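Local coordinates for oligopeptide ABC transporter, periplasmic oligopeptide-binding protein, putative (Thermotoga maritima MSB8, PDB 5IPW) that is a putative periplasmic oligopeptide-binding protein that probably captures peptides for uptake by an ABC transporter, at residues Gly336-Ile341 and Gly593-Pro598; Asp229-Thr234 and Thr246-Gln251; Val50-Lys55 and Val264-Asn269. All coordinates share one frame; numbering follows the deposited sequence.

Contact 1: Gly336-Ile341 and Gly593-Pro598; sequences GSASRI and GEDLSP
Ser337 and Gly593 meet where two segments of chain run from one beta sheet to another in this solute-binding protein. One segment leaves strand 326-333, turns a corner at Ala338 and Ser339, and enters strand 340-343. The other leaves strand 589-591 and leads to strand 599-602. Strands 326-333 and 599-602 are antiparallel neighbours in one sheet, as strands 340-343 and 589-591 are in the other. The meeting is mostly backbone against backbone. Ser337 CA lies 3.8 Å from Gly593 CA. Gly336 O approaches the same carbon, with 3.7 Å between Gly336 O and Gly593 CA. Gly593 has no side chain to hold the two backbones apart, and its extended backbone lies close against Gly336 and Ser337. The side chain of Ser337 points away and works within its own segment. Its OG swings round to accept from the backbone two residues on, with 2.8 Å between Ser339 N and Ser337 OG. This is an ST turn, and it sits at the corner in the chain. The methyl of Ala338 points toward the second loop and meets a carboxylate oxygen, with Ala338 CB 3.7 Å from Asp595 OD1. The Asp595 carboxylate gets there because CG stands anti to the carbonyl carbon (chi1 -65°), which carries OD1 over to Ala338. This is a van der Waals touch. The same oxygen also takes a weak hydrogen bond from Asn335 ND2. At the corner Ser339 OG bonds to His450 and Trp454 of helix 448-462; just beyond it Arg340 forms a salt bridge with Asp516. Two connections running side by side between sheets, largely buried where they touch, are consistent with the interlobe hinge of periplasmic binding proteins.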
# COMPACT_ATOMS: atom_id res chain seq x y z
N GLY A 336 -4.28 1.69 11.32
CA GLY A 336 -5.29 1.31 12.30
C GLY A 336 -5.17 2.07 13.61
O GLY A 336 -6.10 2.10 14.41
N SER A 337 -3.99 2.65 13.83
CA SER A 337 -3.77 3.56 14.93
C SER A 337 -2.54 4.39 14.64
O SER A 337 -1.59 3.91 14.03
CB SER A 337 -3.55 2.79 16.22
OG SER A 337 -2.97 3.64 17.19
N ALA A 338 -2.55 5.63 15.10
CA ALA A 338 -1.37 6.47 15.02
C ALA A 338 -0.39 6.15 16.15
O ALA A 338 0.80 6.46 16.06
CB ALA A 338 -1.76 7.94 15.08
N SER A 339 -0.89 5.54 17.23
CA SER A 339 -0.06 5.24 18.40
C SER A 339 -0.69 4.18 19.29
O SER A 339 -1.53 4.50 20.12
CB SER A 339 0.20 6.51 19.21
OG SER A 339 1.15 6.28 20.23
N ARG A 340 -0.28 2.93 19.10
CA ARG A 340 -0.79 1.80 19.88
C ARG A 340 0.27 1.25 20.83
O ARG A 340 1.43 1.65 20.76
CB ARG A 340 -1.34 0.68 18.97
CG ARG A 340 -0.44 0.21 17.83
CD ARG A 340 0.67 -0.75 18.25
NE ARG A 340 1.44 -1.17 17.07
CZ ARG A 340 2.18 -2.28 16.98
NH1 ARG A 340 2.30 -3.13 17.99
NH2 ARG A 340 2.81 -2.53 15.84
N ILE A 341 -0.14 0.34 21.70
CA ILE A 341 0.75 -0.27 22.69
C ILE A 341 0.52 -1.77 22.79
O ILE A 341 -0.60 -2.27 22.61
CB ILE A 341 0.57 0.37 24.09
CG1 ILE A 341 1.71 -0.03 25.03
CG2 ILE A 341 -0.78 -0.01 24.71
CD1 ILE A 341 1.68 0.70 26.36
N GLY A 593 -7.11 6.36 15.07
CA GLY A 593 -6.66 5.72 13.85
C GLY A 593 -6.97 6.65 12.69
O GLY A 593 -7.50 7.75 12.87
N GLU A 594 -6.62 6.21 11.49
CA GLU A 594 -7.08 6.85 10.25
C GLU A 594 -6.77 8.34 10.12
O GLU A 594 -7.66 9.14 9.85
CB GLU A 594 -8.59 6.62 10.09
CG GLU A 594 -8.94 5.14 10.01
CD GLU A 594 -10.43 4.88 9.86
OE1 GLU A 594 -10.80 3.76 9.47
OE2 GLU A 594 -11.23 5.80 10.13
N ASP A 595 -5.50 8.71 10.30
CA ASP A 595 -5.08 10.10 10.05
C ASP A 595 -5.65 10.60 8.73
O ASP A 595 -5.82 9.84 7.78
CB ASP A 595 -3.55 10.23 9.96
CG ASP A 595 -2.85 9.89 11.25
OD1 ASP A 595 -3.02 8.76 11.75
OD2 ASP A 595 -2.10 10.76 11.75
N LEU A 596 -5.94 11.89 8.67
CA LEU A 596 -6.34 12.49 7.42
C LEU A 596 -5.09 12.61 6.57
O LEU A 596 -4.04 13.00 7.07
CB LEU A 596 -6.97 13.87 7.65
CG LEU A 596 -8.20 14.24 6.81
CD1 LEU A 596 -9.33 13.23 6.94
CD2 LEU A 596 -8.68 15.61 7.24
N SER A 597 -5.20 12.23 5.30
CA SER A 597 -4.11 12.34 4.33
C SER A 597 -4.69 13.01 3.09
O SER A 597 -4.94 12.35 2.09
CB SER A 597 -3.55 10.95 3.98
OG SER A 597 -2.42 11.06 3.13
N PRO A 598 -4.91 14.33 3.17
CA PRO A 598 -5.76 15.00 2.20
C PRO A 598 -5.09 15.29 0.87
O PRO A 598 -3.86 15.35 0.77
CB PRO A 598 -6.10 16.31 2.90
CG PRO A 598 -4.90 16.60 3.71
CD PRO A 598 -4.42 15.26 4.20

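Contact 2: Asp229-Thr234 and Thr246-Gln251; sequences DFLENT and TDPTEQ
Leu231, Glu232 and Thr234 face Thr246, Asp247 and Pro248 across two loops that flank the short strand 242-244. The first loop starts at Asp229, whose OD1 serves two backbone donors as an Asx turn and motif. Leu231 N lies 2.9 Å from Asp229 OD1 and meets it nearly end-on. Glu232 N reaches the same oxygen from above the carboxylate plane. Arg73 adds a salt bridge to it. This shapes the chain so that Leu231 and Glu232 come up to the proline. Leu231 CG packs 4.4 Å from Pro248 CG, and Trp67 of strand 62-67 touches both side chains. Glu232 comes next. The bend at chi2 (-82°) brings its carboxylate to CG and CD of Pro248, and the two side chains cross at about a right angle. Glu232 OE2 rests 3.4 Å from Pro248 CG. That oxygen is also near a like charge, with Glu232 OE2 4.3 Å from Asp247 OD1. Asp247 OD2 accepts from Thr249 N at 3.1 Å, an Asx turn. Thr234 ends the walk. Its OG1 comes only within 4.0 Å of Thr246 N and makes its hydrogen bond to Pro244 O instead. Thr246 likewise turns its hydroxyl to strand 252-257, bonding at Phe252 and Ile254. The loops are thus joined by van der Waals contact on Pro248, from the Leu231 side chain and the Glu232 carboxylate. Several of their polar groups bond within their own loop or to residues outside both loops. The two close carboxylates probably repel, and their partial exposure to solvent would be expected to soften this.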
# COMPACT_ATOMS: atom_id res chain seq x y z
N ASP A 229 15.02 3.20 -18.10
CA ASP A 229 14.63 4.16 -17.06
C ASP A 229 13.39 4.92 -17.53
O ASP A 229 13.49 5.79 -18.40
CB ASP A 229 15.79 5.13 -16.81
CG ASP A 229 15.55 6.03 -15.61
OD1 ASP A 229 14.43 6.54 -15.43
OD2 ASP A 229 16.51 6.25 -14.84
N PHE A 230 12.24 4.62 -16.93
CA PHE A 230 10.97 5.22 -17.35
C PHE A 230 10.90 6.73 -17.15
O PHE A 230 10.11 7.41 -17.80
CB PHE A 230 9.80 4.58 -16.59
CG PHE A 230 9.59 5.15 -15.22
CD1 PHE A 230 8.76 6.25 -15.04
CD2 PHE A 230 10.24 4.60 -14.12
CE1 PHE A 230 8.56 6.78 -13.77
CE2 PHE A 230 10.05 5.14 -12.86
CZ PHE A 230 9.21 6.23 -12.68
N LEU A 231 11.71 7.24 -16.23
CA LEU A 231 11.72 8.65 -15.86
C LEU A 231 12.65 9.44 -16.77
O LEU A 231 12.29 10.49 -17.27
CB LEU A 231 12.17 8.78 -14.41
CG LEU A 231 12.14 10.14 -13.70
CD1 LEU A 231 10.71 10.59 -13.46
CD2 LEU A 231 12.87 10.04 -12.37
N GLU A 232 13.85 8.90 -16.98
CA GLU A 232 14.93 9.61 -17.68
C GLU A 232 14.87 9.43 -19.20
O GLU A 232 15.14 10.37 -19.94
CB GLU A 232 16.30 9.11 -17.19
CG GLU A 232 16.56 9.23 -15.69
CD GLU A 232 17.00 10.62 -15.25
OE1 GLU A 232 17.16 10.82 -14.02
OE2 GLU A 232 17.21 11.50 -16.12
N ASN A 233 14.53 8.22 -19.65
CA ASN A 233 14.64 7.89 -21.08
C ASN A 233 13.38 8.17 -21.90
O ASN A 233 12.48 7.34 -22.01
CB ASN A 233 15.09 6.45 -21.27
CG ASN A 233 15.37 6.13 -22.72
OD1 ASN A 233 15.45 7.02 -23.56
ND2 ASN A 233 15.50 4.84 -23.03
N THR A 234 13.35 9.35 -22.49
CA THR A 234 12.34 9.80 -23.44
C THR A 234 12.11 8.83 -24.63
O THR A 234 11.07 8.88 -25.29
CB THR A 234 12.72 11.22 -23.93
OG1 THR A 234 12.09 12.18 -23.07
CG2 THR A 234 12.35 11.51 -25.38
N THR A 246 10.26 15.46 -21.81
CA THR A 246 11.36 16.35 -21.40
C THR A 246 12.22 15.71 -20.32
O THR A 246 11.84 14.70 -19.73
CB THR A 246 10.86 17.73 -20.88
OG1 THR A 246 10.25 17.59 -19.59
CG2 THR A 246 9.89 18.37 -21.86
N ASP A 247 13.38 16.31 -20.07
CA ASP A 247 14.31 15.82 -19.06
C ASP A 247 13.78 16.18 -17.68
O ASP A 247 13.25 17.27 -17.49
CB ASP A 247 15.69 16.45 -19.28
CG ASP A 247 16.79 15.72 -18.54
OD1 ASP A 247 17.22 14.64 -19.01
OD2 ASP A 247 17.22 16.21 -17.47
N PRO A 248 13.94 15.28 -16.69
CA PRO A 248 13.47 15.61 -15.34
C PRO A 248 14.30 16.67 -14.59
O PRO A 248 13.85 17.16 -13.56
CB PRO A 248 13.54 14.26 -14.60
CG PRO A 248 14.53 13.45 -15.36
CD PRO A 248 14.45 13.91 -16.79
N THR A 249 15.48 17.01 -15.09
CA THR A 249 16.29 18.07 -14.48
C THR A 249 15.80 19.44 -14.92
O THR A 249 15.98 20.41 -14.20
CB THR A 249 17.79 17.95 -14.81
OG1 THR A 249 18.00 18.21 -16.21
CG2 THR A 249 18.33 16.57 -14.44
N GLU A 250 15.19 19.54 -16.11
CA GLU A 250 14.53 20.78 -16.52
C GLU A 250 13.49 21.15 -15.47
O GLU A 250 13.07 20.29 -14.69
CB GLU A 250 13.87 20.65 -17.90
CG GLU A 250 14.85 20.52 -19.06
CD GLU A 250 14.17 20.17 -20.38
OE1 GLU A 250 13.44 21.02 -20.93
OE2 GLU A 250 14.39 19.04 -20.88
N GLN A 251 13.10 22.42 -15.42
CA GLN A 251 12.20 22.87 -14.37
C GLN A 251 10.77 22.36 -14.59
O GLN A 251 10.03 22.17 -13.63
CB GLN A 251 12.23 24.40 -14.18
CG GLN A 251 11.46 25.22 -15.20
CD GLN A 251 11.05 26.59 -14.66
OE1 GLN A 251 10.80 26.74 -13.46
NE2 GLN A 251 10.96 27.58 -15.54

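Contact 3: Val50-Lys55 and Val264-Asn269; sequences VQPVEK and VDIEGN
Val50 and Val264 join neighbouring parallel strands in a three-stranded mixed sheet, in which strand 48-51 lies between strands 2-4 and 263-265. The tight part is at the strand ends. Val50 N donates to Val264 O at 2.8 Å, nearly in line with the carbonyl (C=O...N 163°). The Val50 side chain also rests against that oxygen, with Val50 CB 3.5 Å from Val264 O. A second bond, from Ile266 N to Val50 O, is weak at 3.3 Å. Beyond it the segments part, and Ile266 fills the angle between them. Its CG1 sits between the backbone N and the carbonyl carbon (chi1 59°), which lays the longer branch by Pro52 and turns CG2 to the backbone. Ile266 CG1 is 4.1 Å from Pro52 CD, and Ile266 CG2 is 3.9 Å from Gln51 CA. With an alanine here the branches against Pro52 and Gln51 are gone, which is likely to open a gap and leave the Pro52 ring without its apolar partner. The looser side faces solvent. Gln51 reaches away, extended beyond CG; of its side chain, CB is the part that comes near Ile266. On the second segment, Glu267 lies exposed in a type I turn from Asp265 to Gly268. Gly268 N to Asp265 O closes the turn, and Asp265 N to Asn269 O adds the second bond of a type I turn with a G1 bulge. Tyr273 OH bonds to Asp265 OD2, and the same oxygen accepts from Asn269 ND2 at 2.8 Å on its anti side, tilted somewhat out of the carboxylate plane, in a nearly straight bond (174°).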
# COMPACT_ATOMS: atom_id res chain seq x y z
N VAL A 50 -13.36 1.39 -19.06
CA VAL A 50 -13.25 2.03 -17.77
C VAL A 50 -14.49 2.84 -17.49
O VAL A 50 -14.90 3.65 -18.31
CB VAL A 50 -12.01 2.92 -17.74
CG1 VAL A 50 -11.92 3.71 -16.44
CG2 VAL A 50 -10.79 2.04 -17.92
N GLN A 51 -15.11 2.61 -16.34
CA GLN A 51 -16.25 3.41 -15.93
C GLN A 51 -15.77 4.57 -15.08
O GLN A 51 -15.09 4.37 -14.07
CB GLN A 51 -17.27 2.58 -15.17
CG GLN A 51 -18.55 3.36 -14.90
CD GLN A 51 -19.49 2.56 -14.04
OE1 GLN A 51 -19.87 1.44 -14.40
NE2 GLN A 51 -19.88 3.12 -12.89
N PRO A 52 -16.12 5.80 -15.48
CA PRO A 52 -15.70 6.96 -14.74
C PRO A 52 -16.09 6.94 -13.28
O PRO A 52 -17.13 6.41 -12.91
CB PRO A 52 -16.43 8.10 -15.43
CG PRO A 52 -16.59 7.64 -16.83
CD PRO A 52 -16.71 6.15 -16.78
N VAL A 53 -15.25 7.55 -12.45
CA VAL A 53 -15.56 7.76 -11.05
C VAL A 53 -16.80 8.62 -10.91
O VAL A 53 -17.59 8.42 -9.99
CB VAL A 53 -14.38 8.42 -10.30
CG1 VAL A 53 -14.82 8.97 -8.96
CG2 VAL A 53 -13.26 7.41 -10.12
N GLU A 54 -16.97 9.59 -11.80
CA GLU A 54 -17.97 10.62 -11.62
C GLU A 54 -18.83 10.78 -12.85
O GLU A 54 -20.06 10.78 -12.77
CB GLU A 54 -17.26 11.94 -11.31
CG GLU A 54 -18.13 13.03 -10.74
CD GLU A 54 -17.37 14.33 -10.59
OE1 GLU A 54 -17.99 15.41 -10.78
OE2 GLU A 54 -16.15 14.28 -10.29
N LYS A 55 -18.19 10.95 -14.00
CA LYS A 55 -18.92 11.10 -15.23
C LYS A 55 -17.99 10.93 -16.41
O LYS A 55 -16.77 10.92 -16.26
CB LYS A 55 -19.60 12.46 -15.30
CG LYS A 55 -18.64 13.64 -15.22
CD LYS A 55 -19.39 14.95 -15.05
CE LYS A 55 -19.99 15.42 -16.35
NZ LYS A 55 -20.70 16.72 -16.20
N VAL A 264 -10.29 2.41 -22.92
CA VAL A 264 -11.27 3.42 -23.28
C VAL A 264 -12.33 3.59 -22.20
O VAL A 264 -12.41 2.83 -21.24
CB VAL A 264 -11.98 3.07 -24.61
CG1 VAL A 264 -10.97 2.89 -25.73
CG2 VAL A 264 -12.84 1.82 -24.47
N ASP A 265 -13.10 4.66 -22.38
CA ASP A 265 -14.35 4.95 -21.68
C ASP A 265 -15.46 3.99 -21.96
O ASP A 265 -15.43 3.27 -22.95
CB ASP A 265 -14.90 6.26 -22.27
CG ASP A 265 -14.68 7.40 -21.41
OD1 ASP A 265 -14.03 7.21 -20.37
OD2 ASP A 265 -15.16 8.48 -21.77
N ILE A 266 -16.50 4.08 -21.16
CA ILE A 266 -17.78 3.49 -21.52
C ILE A 266 -18.36 4.08 -22.82
O ILE A 266 -19.11 3.41 -23.50
CB ILE A 266 -18.82 3.55 -20.37
CG1 ILE A 266 -19.10 4.98 -19.91
CG2 ILE A 266 -18.34 2.72 -19.19
CD1 ILE A 266 -20.15 5.08 -18.82
N GLU A 267 -18.02 5.32 -23.16
CA GLU A 267 -18.42 5.88 -24.47
C GLU A 267 -17.40 5.66 -25.59
O GLU A 267 -17.54 6.23 -26.67
CB GLU A 267 -18.69 7.39 -24.34
CG GLU A 267 -19.94 7.75 -23.53
CD GLU A 267 -21.23 7.46 -24.28
OE1 GLU A 267 -21.50 8.14 -25.29
OE2 GLU A 267 -21.99 6.56 -23.86
N GLY A 268 -16.37 4.86 -25.35
CA GLY A 268 -15.35 4.60 -26.37
C GLY A 268 -14.28 5.67 -26.58
O GLY A 268 -13.52 5.59 -27.55
N ASN A 269 -14.20 6.66 -25.70
CA ASN A 269 -13.07 7.59 -25.69
C ASN A 269 -11.76 6.90 -25.27
O ASN A 269 -11.69 6.32 -24.19
CB ASN A 269 -13.33 8.77 -24.74
CG ASN A 269 -14.53 9.61 -25.14
OD1 ASN A 269 -14.61 10.08 -26.27
ND2 ASN A 269 -15.47 9.78 -24.22

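How the contacts relate
The three contacts are separate, and none touches another. Contacts 1 and 3 have centres 34 Å apart, with nearest atoms about 15 Å apart. Contact 2 has its centre 36 Å from that of contact 1 and 30 Å from that of contact 3, with nearest atoms about 20 Å apart in both pairs. Along the chain, contact 2 is nested in the long loop that contact 3 closes. Contact 1 follows both in series. Contact 1 is the most central and would lie at the hinge about which the lobes of such a binding protein close. The others are structural packing: contact 3 inside the three-stranded sheet, contact 2 at loops flanking an edge strand of another.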